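Local coordinates for protein CRISPR system Cmr subunit Cmr1-1 (Pyrococcus furiosus, PDB 4W8Z) that caps one end of the type III-B Cmr ribonucleoprotein complex together with Cmr6, binding RNA in CRISPR-based defence against mobile genetic elements, at residues E10-E15 with E174-L179; H21-L26 with V155-R160; S219-K224 with F302-F307; D227-G232 with V335-G340. One frame throughout, in Å; residues are numbered along the deposited sequence.

Interaction 1 (E10-E15 with E174-L179)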
loop_
_atom_site.group_PDB
_atom_site.type_symbol
_atom_site.label_atom_id
_atom_site.label_comp_id
_atom_site.label_asym_id
_atom_site.label_seq_id
_atom_site.Cartn_x
_atom_site.Cartn_y
_atom_site.Cartn_z
ATOM N N GLU A 10 3.673 -6.280 -22.036
ATOM C CA GLU A 10 4.547 -6.340 -20.868
ATOM C C GLU A 10 4.146 -7.509 -19.977
ATOM O O GLU A 10 2.971 -7.669 -19.652
ATOM C CB GLU A 10 4.478 -5.033 -20.077
ATOM C CG GLU A 10 4.773 -3.790 -20.891
ATOM C CD GLU A 10 6.256 -3.506 -21.001
ATOM O OE1 GLU A 10 6.906 -3.332 -19.947
ATOM O OE2 GLU A 10 6.772 -3.456 -22.142
ATOM N N GLU A 11 5.114 -8.327 -19.582
ATOM C CA GLU A 11 4.806 -9.519 -18.802
ATOM C C GLU A 11 5.569 -9.548 -17.480
ATOM O O GLU A 11 6.749 -9.206 -17.426
ATOM C CB GLU A 11 5.117 -10.773 -19.616
ATOM C CG GLU A 11 4.646 -10.713 -21.064
ATOM C CD GLU A 11 4.784 -12.044 -21.779
ATOM O OE1 GLU A 11 4.153 -13.026 -21.334
ATOM O OE2 GLU A 11 5.523 -12.108 -22.785
ATOM N N PHE A 12 4.886 -9.960 -16.416
ATOM C CA PHE A 12 5.482 -10.000 -15.084
ATOM C C PHE A 12 5.093 -11.249 -14.305
ATOM O O PHE A 12 3.972 -11.743 -14.422
ATOM C CB PHE A 12 5.067 -8.772 -14.267
ATOM C CG PHE A 12 5.496 -7.467 -14.862
ATOM C CD1 PHE A 12 6.696 -6.886 -14.495
ATOM C CD2 PHE A 12 4.691 -6.812 -15.780
ATOM C CE1 PHE A 12 7.091 -5.683 -15.038
ATOM C CE2 PHE A 12 5.081 -5.608 -16.328
ATOM C CZ PHE A 12 6.283 -5.043 -15.956
ATOM N N GLU A 13 6.023 -11.749 -13.500
ATOM C CA GLU A 13 5.682 -12.696 -12.449
ATOM C C GLU A 13 5.967 -12.050 -11.103
ATOM O O GLU A 13 7.110 -11.696 -10.810
ATOM C CB GLU A 13 6.468 -14.001 -12.584
ATOM C CG GLU A 13 5.714 -15.116 -13.282
ATOM C CD GLU A 13 6.278 -16.489 -12.957
ATOM O OE1 GLU A 13 6.406 -17.322 -13.884
ATOM O OE2 GLU A 13 6.587 -16.735 -11.769
ATOM N N ILE A 14 4.930 -11.869 -10.293
ATOM C CA ILE A 14 5.133 -11.331 -8.954
ATOM C C ILE A 14 4.935 -12.426 -7.913
ATOM O O ILE A 14 4.237 -13.409 -8.150
ATOM C CB ILE A 14 4.195 -10.140 -8.656
ATOM C CG1 ILE A 14 2.777 -10.621 -8.344
ATOM C CG2 ILE A 14 4.203 -9.159 -9.816
ATOM C CD1 ILE A 14 1.822 -9.503 -7.961
ATOM N N GLU A 15 5.584 -12.264 -6.768
ATOM C CA GLU A 15 5.531 -13.256 -5.709
ATOM C C GLU A 15 5.189 -12.583 -4.384
ATOM O O GLU A 15 5.643 -11.469 -4.108
ATOM C CB GLU A 15 6.865 -14.000 -5.614
ATOM C CG GLU A 15 6.961 -14.984 -4.463
ATOM C CD GLU A 15 8.315 -15.672 -4.389
ATOM O OE1 GLU A 15 8.772 -16.210 -5.422
ATOM O OE2 GLU A 15 8.926 -15.668 -3.298
ATOM N N GLU A 174 10.023 -4.045 -21.800
ATOM C CA GLU A 174 10.740 -3.069 -22.603
ATOM C C GLU A 174 10.531 -1.674 -22.031
ATOM O O GLU A 174 11.388 -0.803 -22.177
ATOM C CB GLU A 174 10.288 -3.120 -24.064
ATOM C CG GLU A 174 10.741 -4.366 -24.809
ATOM C CD GLU A 174 10.420 -4.311 -26.293
ATOM O OE1 GLU A 174 9.967 -3.246 -26.769
ATOM O OE2 GLU A 174 10.622 -5.335 -26.986
ATOM N N VAL A 175 9.395 -1.470 -21.368
ATOM C CA VAL A 175 9.084 -0.172 -20.776
ATOM C C VAL A 175 10.020 0.158 -19.615
ATOM O O VAL A 175 10.583 1.249 -19.564
ATOM C CB VAL A 175 7.629 -0.106 -20.286
ATOM C CG1 VAL A 175 7.401 1.167 -19.485
ATOM C CG2 VAL A 175 6.678 -0.172 -21.461
ATOM N N LEU A 176 10.188 -0.782 -18.689
ATOM C CA LEU A 176 11.108 -0.588 -17.573
ATOM C C LEU A 176 12.547 -0.445 -18.056
ATOM O O LEU A 176 13.327 0.314 -17.484
ATOM C CB LEU A 176 11.009 -1.743 -16.578
ATOM C CG LEU A 176 9.732 -1.811 -15.737
ATOM C CD1 LEU A 176 9.879 -2.861 -14.632
ATOM C CD2 LEU A 176 9.371 -0.440 -15.161
ATOM N N GLU A 177 12.892 -1.186 -19.104
ATOM C CA GLU A 177 14.206 -1.083 -19.725
ATOM C C GLU A 177 14.411 0.326 -20.282
ATOM O O GLU A 177 15.437 0.963 -20.044
ATOM C CB GLU A 177 14.348 -2.133 -20.831
ATOM C CG GLU A 177 15.745 -2.287 -21.398
ATOM C CD GLU A 177 15.840 -3.405 -22.428
ATOM O OE1 GLU A 177 14.790 -3.849 -22.944
ATOM O OE2 GLU A 177 16.973 -3.845 -22.717
ATOM N N ASP A 178 13.403 0.810 -21.001
ATOM C CA ASP A 178 13.434 2.129 -21.620
ATOM C C ASP A 178 13.612 3.247 -20.594
ATOM O O ASP A 178 14.406 4.166 -20.798
ATOM C CB ASP A 178 12.149 2.354 -22.416
ATOM C CG ASP A 178 12.403 2.985 -23.769
ATOM O OD1 ASP A 178 13.323 2.523 -24.482
ATOM O OD2 ASP A 178 11.681 3.946 -24.117
ATOM N N LEU A 179 12.876 3.159 -19.491
ATOM C CA LEU A 179 12.873 4.208 -18.476
ATOM C C LEU A 179 14.073 4.132 -17.535
ATOM O O LEU A 179 14.244 4.991 -16.671
ATOM C CB LEU A 179 11.581 4.147 -17.659
ATOM C CG LEU A 179 10.255 4.278 -18.407
ATOM C CD1 LEU A 179 9.114 4.296 -17.421
ATOM C CD2 LEU A 179 10.243 5.531 -19.258
#

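Interaction 2 (H21-L26 with V155-R160)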
loop_
_atom_site.group_PDB
_atom_site.type_symbol
_atom_site.label_atom_id
_atom_site.label_comp_id
_atom_site.label_asym_id
_atom_site.label_seq_id
_atom_site.Cartn_x
_atom_site.Cartn_y
_atom_site.Cartn_z
ATOM N N HIS A 21 -4.205 -12.238 1.172
ATOM C CA HIS A 21 -5.605 -12.603 1.361
ATOM C C HIS A 21 -6.533 -11.925 0.352
ATOM O O HIS A 21 -6.968 -10.791 0.551
ATOM C CB HIS A 21 -6.039 -12.261 2.784
ATOM C CG HIS A 21 -5.309 -13.036 3.834
ATOM N ND1 HIS A 21 -5.843 -14.153 4.443
ATOM C CD2 HIS A 21 -4.080 -12.865 4.376
ATOM C CE1 HIS A 21 -4.978 -14.629 5.319
ATOM N NE2 HIS A 21 -3.899 -13.867 5.297
ATOM N N LEU A 22 -6.837 -12.634 -0.728
ATOM C CA LEU A 22 -7.696 -12.100 -1.776
ATOM C C LEU A 22 -9.136 -12.482 -1.491
ATOM O O LEU A 22 -9.574 -13.589 -1.807
ATOM C CB LEU A 22 -7.251 -12.614 -3.144
ATOM C CG LEU A 22 -5.748 -12.444 -3.394
ATOM C CD1 LEU A 22 -5.345 -12.929 -4.774
ATOM C CD2 LEU A 22 -5.342 -10.991 -3.188
ATOM N N LEU A 23 -9.870 -11.558 -0.882
ATOM C CA LEU A 23 -11.189 -11.865 -0.349
ATOM C C LEU A 23 -12.282 -10.949 -0.884
ATOM O O LEU A 23 -13.152 -10.521 -0.123
ATOM C CB LEU A 23 -11.160 -11.781 1.177
ATOM C CG LEU A 23 -10.147 -12.676 1.887
ATOM C CD1 LEU A 23 -10.193 -12.455 3.393
ATOM C CD2 LEU A 23 -10.421 -14.135 1.546
ATOM N N GLU A 24 -12.248 -10.659 -2.183
ATOM C CA GLU A 24 -13.249 -9.789 -2.802
ATOM C C GLU A 24 -14.664 -10.345 -2.646
ATOM O O GLU A 24 -15.639 -9.593 -2.630
ATOM C CB GLU A 24 -12.938 -9.581 -4.282
ATOM C CG GLU A 24 -11.701 -8.746 -4.533
ATOM C CD GLU A 24 -11.554 -8.334 -5.986
ATOM O OE1 GLU A 24 -12.038 -7.238 -6.342
ATOM O OE2 GLU A 24 -10.950 -9.101 -6.769
ATOM N N VAL A 25 -14.761 -11.665 -2.528
ATOM C CA VAL A 25 -16.035 -12.340 -2.326
ATOM C C VAL A 25 -16.747 -11.851 -1.065
ATOM O O VAL A 25 -17.957 -11.623 -1.078
ATOM C CB VAL A 25 -15.841 -13.874 -2.243
ATOM C CG1 VAL A 25 -17.104 -14.549 -1.749
ATOM C CG2 VAL A 25 -15.439 -14.433 -3.600
ATOM N N LEU A 26 -15.991 -11.672 0.015
ATOM C CA LEU A 26 -16.570 -11.308 1.308
ATOM C C LEU A 26 -17.046 -9.857 1.410
ATOM O O LEU A 26 -17.810 -9.517 2.315
ATOM C CB LEU A 26 -15.561 -11.565 2.430
ATOM C CG LEU A 26 -15.072 -12.994 2.651
ATOM C CD1 LEU A 26 -14.348 -13.089 3.985
ATOM C CD2 LEU A 26 -16.224 -13.982 2.586
ATOM N N VAL A 155 -1.632 -5.839 -1.976
ATOM C CA VAL A 155 -2.995 -6.216 -2.361
ATOM C C VAL A 155 -3.687 -7.114 -1.333
ATOM O O VAL A 155 -3.036 -7.847 -0.588
ATOM C CB VAL A 155 -3.007 -6.936 -3.726
ATOM C CG1 VAL A 155 -2.494 -6.018 -4.826
ATOM C CG2 VAL A 155 -2.179 -8.204 -3.661
ATOM N N GLY A 156 -5.014 -7.046 -1.295
ATOM C CA GLY A 156 -5.795 -7.917 -0.440
ATOM C C GLY A 156 -6.264 -7.324 0.880
ATOM O O GLY A 156 -6.032 -6.150 1.183
ATOM N N PHE A 157 -6.932 -8.158 1.672
ATOM C CA PHE A 157 -7.413 -7.756 2.986
ATOM C C PHE A 157 -6.238 -7.437 3.912
ATOM O O PHE A 157 -5.286 -8.216 4.005
ATOM C CB PHE A 157 -8.296 -8.857 3.584
ATOM C CG PHE A 157 -8.971 -8.468 4.871
ATOM C CD1 PHE A 157 -9.593 -7.239 4.997
ATOM C CD2 PHE A 157 -9.006 -9.347 5.948
ATOM C CE1 PHE A 157 -10.226 -6.879 6.180
ATOM C CE2 PHE A 157 -9.634 -8.992 7.135
ATOM C CZ PHE A 157 -10.245 -7.754 7.248
ATOM N N ARG A 158 -6.319 -6.283 4.575
ATOM C CA ARG A 158 -5.314 -5.826 5.544
ATOM C C ARG A 158 -3.953 -5.500 4.919
ATOM O O ARG A 158 -2.932 -5.501 5.605
ATOM C CB ARG A 158 -5.140 -6.864 6.661
ATOM C CG ARG A 158 -6.251 -6.846 7.685
ATOM C CD ARG A 158 -6.214 -5.555 8.493
ATOM N NE ARG A 158 -7.413 -5.404 9.305
ATOM C CZ ARG A 158 -8.482 -4.703 8.938
ATOM N NH1 ARG A 158 -8.494 -4.072 7.772
ATOM N NH2 ARG A 158 -9.538 -4.629 9.739
ATOM N N SER A 159 -3.948 -5.184 3.629
ATOM C CA SER A 159 -2.703 -4.899 2.913
ATOM C C SER A 159 -2.041 -3.578 3.335
ATOM O O SER A 159 -0.862 -3.358 3.059
ATOM C CB SER A 159 -2.954 -4.905 1.403
ATOM O OG SER A 159 -4.293 -4.539 1.114
ATOM N N ARG A 160 -2.788 -2.707 4.009
ATOM C CA ARG A 160 -2.202 -1.504 4.600
ATOM C C ARG A 160 -1.506 -1.833 5.915
ATOM O O ARG A 160 -0.821 -0.989 6.499
ATOM C CB ARG A 160 -3.265 -0.431 4.827
ATOM C CG ARG A 160 -3.789 0.194 3.545
ATOM C CD ARG A 160 -4.945 1.131 3.829
ATOM N NE ARG A 160 -6.051 0.423 4.457
ATOM C CZ ARG A 160 -7.113 1.010 4.998
ATOM N NH1 ARG A 160 -7.223 2.333 5.004
ATOM N NH2 ARG A 160 -8.065 0.269 5.542
#

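Interaction 3 (S219-K224 with F302-F307)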
loop_
_atom_site.group_PDB
_atom_site.type_symbol
_atom_site.label_atom_id
_atom_site.label_comp_id
_atom_site.label_asym_id
_atom_site.label_seq_id
_atom_site.Cartn_x
_atom_site.Cartn_y
_atom_site.Cartn_z
ATOM N N SER A 219 -6.163 17.333 -2.923
ATOM C CA SER A 219 -7.095 16.860 -1.908
ATOM C C SER A 219 -7.211 15.339 -1.916
ATOM O O SER A 219 -8.146 14.775 -1.346
ATOM C CB SER A 219 -8.470 17.488 -2.111
ATOM O OG SER A 219 -9.021 17.095 -3.352
ATOM N N TYR A 220 -6.259 14.681 -2.568
ATOM C CA TYR A 220 -6.210 13.226 -2.595
ATOM C C TYR A 220 -4.759 12.761 -2.494
ATOM O O TYR A 220 -3.832 13.549 -2.691
ATOM C CB TYR A 220 -6.882 12.678 -3.862
ATOM C CG TYR A 220 -6.625 13.491 -5.118
ATOM C CD1 TYR A 220 -7.425 14.583 -5.438
ATOM C CD2 TYR A 220 -5.592 13.161 -5.987
ATOM C CE1 TYR A 220 -7.196 15.332 -6.580
ATOM C CE2 TYR A 220 -5.356 13.903 -7.136
ATOM C CZ TYR A 220 -6.164 14.987 -7.428
ATOM O OH TYR A 220 -5.940 15.736 -8.565
ATOM N N ALA A 221 -4.567 11.486 -2.171
ATOM C CA ALA A 221 -3.230 10.929 -2.004
ATOM C C ALA A 221 -2.461 10.929 -3.316
ATOM O O ALA A 221 -2.979 10.514 -4.354
ATOM C CB ALA A 221 -3.309 9.518 -1.443
ATOM N N THR A 222 -1.225 11.410 -3.264
ATOM C CA THR A 222 -0.338 11.388 -4.417
ATOM C C THR A 222 1.033 10.894 -3.989
ATOM O O THR A 222 1.395 10.987 -2.813
ATOM C CB THR A 222 -0.182 12.780 -5.070
ATOM O OG1 THR A 222 0.509 13.660 -4.172
ATOM C CG2 THR A 222 -1.536 13.371 -5.438
ATOM N N LEU A 223 1.799 10.373 -4.943
ATOM C CA LEU A 223 3.163 9.955 -4.662
ATOM C C LEU A 223 4.027 11.150 -4.279
ATOM O O LEU A 223 4.808 11.080 -3.332
ATOM C CB LEU A 223 3.776 9.241 -5.867
ATOM C CG LEU A 223 5.276 8.971 -5.694
ATOM C CD1 LEU A 223 5.515 7.993 -4.555
ATOM C CD2 LEU A 223 5.926 8.494 -6.982
ATOM N N LYS A 224 3.877 12.243 -5.023
ATOM C CA LYS A 224 4.691 13.442 -4.822
ATOM C C LYS A 224 4.645 13.943 -3.391
ATOM O O LYS A 224 5.673 14.295 -2.815
ATOM C CB LYS A 224 4.242 14.565 -5.754
ATOM C CG LYS A 224 5.173 15.768 -5.742
ATOM C CD LYS A 224 4.527 16.978 -6.380
ATOM C CE LYS A 224 5.574 17.930 -6.924
ATOM N NZ LYS A 224 6.305 17.320 -8.075
ATOM N N PHE A 302 0.716 9.395 3.605
ATOM C CA PHE A 302 0.097 10.222 2.563
ATOM C C PHE A 302 -0.449 11.552 3.079
ATOM O O PHE A 302 -1.365 11.568 3.898
ATOM C CB PHE A 302 -1.047 9.463 1.888
ATOM C CG PHE A 302 -0.614 8.237 1.149
ATOM C CD1 PHE A 302 -0.030 8.339 -0.101
ATOM C CD2 PHE A 302 -0.809 6.978 1.696
ATOM C CE1 PHE A 302 0.366 7.212 -0.788
ATOM C CE2 PHE A 302 -0.418 5.845 1.013
ATOM C CZ PHE A 302 0.170 5.960 -0.231
ATOM N N PHE A 303 0.076 12.664 2.575
ATOM C CA PHE A 303 -0.387 13.978 3.015
ATOM C C PHE A 303 -1.248 14.646 1.947
ATOM O O PHE A 303 -0.790 14.853 0.827
ATOM C CB PHE A 303 0.802 14.878 3.373
ATOM C CG PHE A 303 1.757 14.262 4.366
ATOM C CD1 PHE A 303 1.372 14.062 5.682
ATOM C CD2 PHE A 303 3.040 13.895 3.986
ATOM C CE1 PHE A 303 2.241 13.500 6.597
ATOM C CE2 PHE A 303 3.915 13.334 4.899
ATOM C CZ PHE A 303 3.514 13.137 6.206
ATOM N N GLN A 304 -2.495 14.969 2.289
ATOM C CA GLN A 304 -3.377 15.688 1.367
ATOM C C GLN A 304 -4.291 16.676 2.097
ATOM O O GLN A 304 -4.169 16.865 3.305
ATOM C CB GLN A 304 -4.220 14.707 0.546
ATOM C CG GLN A 304 -5.385 14.082 1.297
ATOM C CD GLN A 304 -5.134 12.636 1.655
ATOM O OE1 GLN A 304 -4.329 12.334 2.536
ATOM N NE2 GLN A 304 -5.826 11.729 0.975
ATOM N N SER A 305 -5.208 17.295 1.356
ATOM C CA SER A 305 -6.079 18.336 1.904
ATOM C C SER A 305 -7.304 17.795 2.636
ATOM O O SER A 305 -7.716 18.351 3.655
ATOM C CB SER A 305 -6.539 19.275 0.790
ATOM O OG SER A 305 -5.437 19.932 0.194
ATOM N N THR A 306 -7.895 16.728 2.103
ATOM C CA THR A 306 -9.071 16.110 2.713
ATOM C C THR A 306 -8.779 15.632 4.132
ATOM O O THR A 306 -7.770 14.970 4.380
ATOM C CB THR A 306 -9.584 14.913 1.873
ATOM O OG1 THR A 306 -10.186 15.397 0.665
ATOM C CG2 THR A 306 -10.613 14.100 2.650
ATOM N N PHE A 307 -9.658 15.988 5.064
ATOM C CA PHE A 307 -9.545 15.526 6.442
ATOM C C PHE A 307 -10.040 14.088 6.569
ATOM O O PHE A 307 -11.125 13.751 6.093
ATOM C CB PHE A 307 -10.325 16.452 7.382
ATOM C CG PHE A 307 -10.604 15.857 8.737
ATOM C CD1 PHE A 307 -9.576 15.612 9.632
ATOM C CD2 PHE A 307 -11.903 15.562 9.122
ATOM C CE1 PHE A 307 -9.836 15.071 10.881
ATOM C CE2 PHE A 307 -12.168 15.020 10.369
ATOM C CZ PHE A 307 -11.133 14.777 11.248
#

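Interaction 4 (D227-G232 with V335-G340)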
loop_
_atom_site.group_PDB
_atom_site.type_symbol
_atom_site.label_atom_id
_atom_site.label_comp_id
_atom_site.label_asym_id
_atom_site.label_seq_id
_atom_site.Cartn_x
_atom_site.Cartn_y
_atom_site.Cartn_z
ATOM N N ASP A 227 5.572 10.475 2.328
ATOM C CA ASP A 227 6.839 10.095 2.938
ATOM C C ASP A 227 7.001 8.592 2.904
ATOM O O ASP A 227 6.100 7.860 3.306
ATOM C CB ASP A 227 6.933 10.589 4.380
ATOM C CG ASP A 227 7.384 12.033 4.477
ATOM O OD1 ASP A 227 7.668 12.644 3.422
ATOM O OD2 ASP A 227 7.465 12.548 5.613
ATOM N N VAL A 228 8.146 8.131 2.419
ATOM C CA VAL A 228 8.434 6.707 2.387
ATOM C C VAL A 228 9.668 6.433 3.231
ATOM O O VAL A 228 10.700 7.076 3.057
ATOM C CB VAL A 228 8.651 6.191 0.948
ATOM C CG1 VAL A 228 8.891 4.695 0.955
ATOM C CG2 VAL A 228 7.452 6.521 0.075
ATOM N N GLU A 229 9.544 5.484 4.154
ATOM C CA GLU A 229 10.626 5.132 5.067
ATOM C C GLU A 229 10.808 3.624 5.140
ATOM O O GLU A 229 9.868 2.864 4.906
ATOM C CB GLU A 229 10.347 5.678 6.465
ATOM C CG GLU A 229 10.234 7.183 6.541
ATOM C CD GLU A 229 9.567 7.653 7.820
ATOM O OE1 GLU A 229 9.796 8.815 8.215
ATOM O OE2 GLU A 229 8.804 6.867 8.425
ATOM N N VAL A 230 12.020 3.192 5.469
ATOM C CA VAL A 230 12.296 1.776 5.678
ATOM C C VAL A 230 13.092 1.561 6.966
ATOM O O VAL A 230 13.712 2.486 7.492
ATOM C CB VAL A 230 13.087 1.156 4.503
ATOM C CG1 VAL A 230 12.341 1.325 3.187
ATOM C CG2 VAL A 230 14.479 1.768 4.422
ATOM N N PHE A 231 13.063 0.335 7.475
ATOM C CA PHE A 231 13.917 -0.041 8.595
ATOM C C PHE A 231 14.370 -1.485 8.428
ATOM O O PHE A 231 13.663 -2.302 7.839
ATOM C CB PHE A 231 13.201 0.162 9.940
ATOM C CG PHE A 231 12.053 -0.789 10.192
ATOM C CD1 PHE A 231 12.278 -2.066 10.686
ATOM C CD2 PHE A 231 10.746 -0.388 9.977
ATOM C CE1 PHE A 231 11.229 -2.934 10.929
ATOM C CE2 PHE A 231 9.688 -1.253 10.223
ATOM C CZ PHE A 231 9.933 -2.528 10.698
ATOM N N GLY A 232 15.551 -1.791 8.949
ATOM C CA GLY A 232 16.101 -3.126 8.843
ATOM C C GLY A 232 17.537 -3.128 8.358
ATOM O O GLY A 232 18.241 -2.127 8.478
ATOM N N VAL A 335 15.559 4.312 11.399
ATOM C CA VAL A 335 14.692 4.433 10.234
ATOM C C VAL A 335 15.340 5.305 9.163
ATOM O O VAL A 335 15.868 6.370 9.468
ATOM C CB VAL A 335 13.329 5.035 10.628
ATOM C CG1 VAL A 335 12.483 5.330 9.398
ATOM C CG2 VAL A 335 12.599 4.106 11.583
ATOM N N THR A 336 15.303 4.858 7.912
ATOM C CA THR A 336 15.877 5.631 6.815
ATOM C C THR A 336 14.799 6.245 5.936
ATOM O O THR A 336 13.906 5.544 5.465
ATOM C CB THR A 336 16.790 4.768 5.935
ATOM O OG1 THR A 336 17.877 4.269 6.720
ATOM C CG2 THR A 336 17.331 5.579 4.763
ATOM N N LYS A 337 14.884 7.553 5.714
ATOM C CA LYS A 337 13.958 8.235 4.818
ATOM C C LYS A 337 14.300 7.931 3.361
ATOM O O LYS A 337 15.435 8.134 2.925
ATOM C CB LYS A 337 13.978 9.742 5.070
ATOM C CG LYS A 337 12.940 10.531 4.278
ATOM C CD LYS A 337 12.102 11.424 5.189
ATOM C CE LYS A 337 11.035 10.622 5.928
ATOM N NZ LYS A 337 10.282 11.434 6.936
ATOM N N VAL A 338 13.317 7.435 2.616
ATOM C CA VAL A 338 13.508 7.070 1.215
ATOM C C VAL A 338 13.011 8.185 0.296
ATOM O O VAL A 338 13.619 8.477 -0.737
ATOM C CB VAL A 338 12.774 5.751 0.875
ATOM C CG1 VAL A 338 12.952 5.394 -0.591
ATOM C CG2 VAL A 338 13.272 4.622 1.765
ATOM N N TRP A 339 11.913 8.818 0.696
ATOM C CA TRP A 339 11.282 9.867 -0.093
ATOM C C TRP A 339 10.586 10.867 0.826
ATOM O O TRP A 339 9.812 10.481 1.700
ATOM C CB TRP A 339 10.291 9.255 -1.081
ATOM C CG TRP A 339 9.598 10.243 -1.959
ATOM C CD1 TRP A 339 8.334 10.731 -1.803
ATOM C CD2 TRP A 339 10.122 10.860 -3.140
ATOM N NE1 TRP A 339 8.039 11.615 -2.810
ATOM C CE2 TRP A 339 9.120 11.714 -3.644
ATOM C CE3 TRP A 339 11.341 10.775 -3.820
ATOM C CZ2 TRP A 339 9.301 12.481 -4.798
ATOM C CZ3 TRP A 339 11.518 11.535 -4.965
ATOM C CH2 TRP A 339 10.504 12.376 -5.441
ATOM N N GLY A 340 10.873 12.152 0.639
ATOM C CA GLY A 340 10.328 13.178 1.505
ATOM C C GLY A 340 9.464 14.178 0.769
ATOM O O GLY A 340 9.970 15.141 0.193
#

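Interaction 1 (E10-E15 with E174-L179)
Two torsions of E10 carry its carboxylate to the start of helix 174-178, where it meets E174 and V175: chi1 (-55°) sets CG anti to the carbonyl carbon, and the bend at chi2 (-84°) folds the acid across the V175 side chain at about a right angle. The first-turn amides point at the acid, although every bond between them is weak. V175 N lies 3.4 Å from E10 OE1 and also 3.4 Å from OE2, while E174 N is 3.3 Å from E10 OE2 and meets it at a more bent angle. The amides at the helix start would probably help to stabilise a charged E10, against the nearby acid of E174. The stronger partner of the acid is S173, whose OG bonds E10 OE1 and also L176 N. Thus S173 ties the acid and the beginning of the helix together. The contact is set in the ferredoxin-like fold characteristic of RAMP proteins. E10 lies on the first strand, 8-16, inside a sheet whose outermost strand, 166-172, runs directly into this short helix, which crosses the strand nearly perpendicularly. The V175 CG2 methyl lies beside the E10 carboxylate. Apolar packing comes farther along the strand, where the F12 ring offers its edge to L176, with CE1 4.0 Å from L176 CD1 and the methyl near the ring plane. Helix 136-152 closes over the same side: I139 touches E10, T143 touches V175 and L176, and L146 touches F12.

Interaction 2 (H21-L26 with V155-R160)
H21 and F157 are joined by a backbone hydrogen bond, F157 N to H21 O at 2.9 Å, nearly straight (164°) and in the carbonyl plane. G156, just before the donor, adopts a positive phi (99°), a backbone region favoured by glycine, and begins a type II turn ending at S159.

The remaining contacts are apolar. L22 reaches back with CD2 to V155 CG2, 4.2 Å away, and lies over G156 CA. L23 CD1 sits 4.1 Å from F157 CB, and H21 CB comes to the same F157 CB beside it, at 4.2 Å. With CG anti to the backbone N (chi1 -173°), the F157 ring is carried away from 21-26 against helix 106-113, on S107, I108 and L111.

Ionic contacts lie just beyond, where R158 forms salt bridges to E32 and D318. Segment 155-160 lies in the loop between helix 136-152 and strand 166-172, which by position and sequence is probably the glycine-rich loop of RAMP proteins, implicated in RNA binding in relatives. One main-chain bond thus sets the alignment of the two loops, and leucine and phenylalanine carbons supply most of the rest of the contact.

Interaction 3 (S219-K224 with F302-F307)
T306 and S219 make the directional bond of this contact: T306 OG1 donates to S219 O at 2.9 Å, arriving in the carbonyl plane on a lone pair with a C=O...O angle of 138°. The chi1 of T306 (-71°) places the hydroxyl anti to its own carbonyl carbon and turned to S219. Beside it, S305 CB packs on S219 CA at 3.7 Å. The aliphatic part of Q304 lies along the next peptide, with Q304 CB 3.5 Å from Y220 O and CG close to S219 O. At the inner end, A221 CB rests 3.7 Å from F302 CD1, and T222 O stands at the edge of the same ring, 4.0 Å from F302 CD1.

The two segments run roughly antiparallel here without forming a sheet, and the next shell holds each in place. S305 OG is bonded to P218 O, T222 OG1 to F225 N, and the F302 ring meets W285 edge-to-face. Helix 38-54 covers the inner end through W44 on A221 and W45 on F302. The contact therefore ties the loop entering strand 226-231 to the loop leaving strand 294-302, beside a helix of the N-terminal RAMP half. One definite hydrogen bond is accompanied largely by apolar and backbone packing; no charged pair takes part across the segments, so the contact relies on a neutral hydroxyl-to-carbonyl bond and close packing.

Interaction 4 (D227-G232 with V335-G340)
E229 spans V335 and K337 across the strand pair. Its CB lies 3.6 Å from V335 CG1 and near T336 O. CG packs on K337 CE at 3.6 Å, and CD keeps to that same methylene. At the tip, E229 OE1 takes a salt bridge from K337 NZ at 3.0 Å, on the anti side and 24° out of the carboxylate plane, while OE2 looks back toward V335 CG1. The chain of E229 is extended beyond CG, whereas K337 is bent at chi2 and chi3, which brings its ammonium between two acids: D227 OD2 is the second, 3.3 Å from K337 NZ, a weak bond. K301 also bridges to E229 OE1, so two lysines share that oxygen.

Underneath runs antiparallel pairing interrupted by a classic beta bulge, with V338 and W339 together opposite V228. V228 O accepts from both, V338 N at 2.7 Å and W339 N at 3.2 Å, and V228 N returns a bond to W339 O. Regular pairing resumes with two bonds between V230 and T336. In the antiparallel sheet of the C-terminal, RAMP-like half, strand 226-231 is flanked by 294-302 on one side and by the short strands 335-337 and 339-340, with a corner at V338, on the other. On the face away from the charges, V230 CG1 meets V338 CG2 at 3.7 Å, crossing at about a right angle, and helix 188-206 covers them with I188 and F191.

How the interactions relate
Interaction 2 is nested within the chain loop closed by interaction 1, and both belong to the N-terminal RAMP half; their centres are 24 Å apart and their nearest atoms about 6 Å, without touching. Interactions 3 and 4 cross along the sequence and meet in space: W339 NE1 lies 3.3 Å from L223 O, and F303 CE2 packs 3.7 Å from D227 OD2. Interaction 2 approaches interaction 3 to about 7 Å between nearest atoms but lies across the centre of the chain from interaction 4. The structure is the apo form, with no RNA to mark a site; the probable glycine-rich loop of interaction 2 may lie near where RNA binds, as in other RAMP proteins.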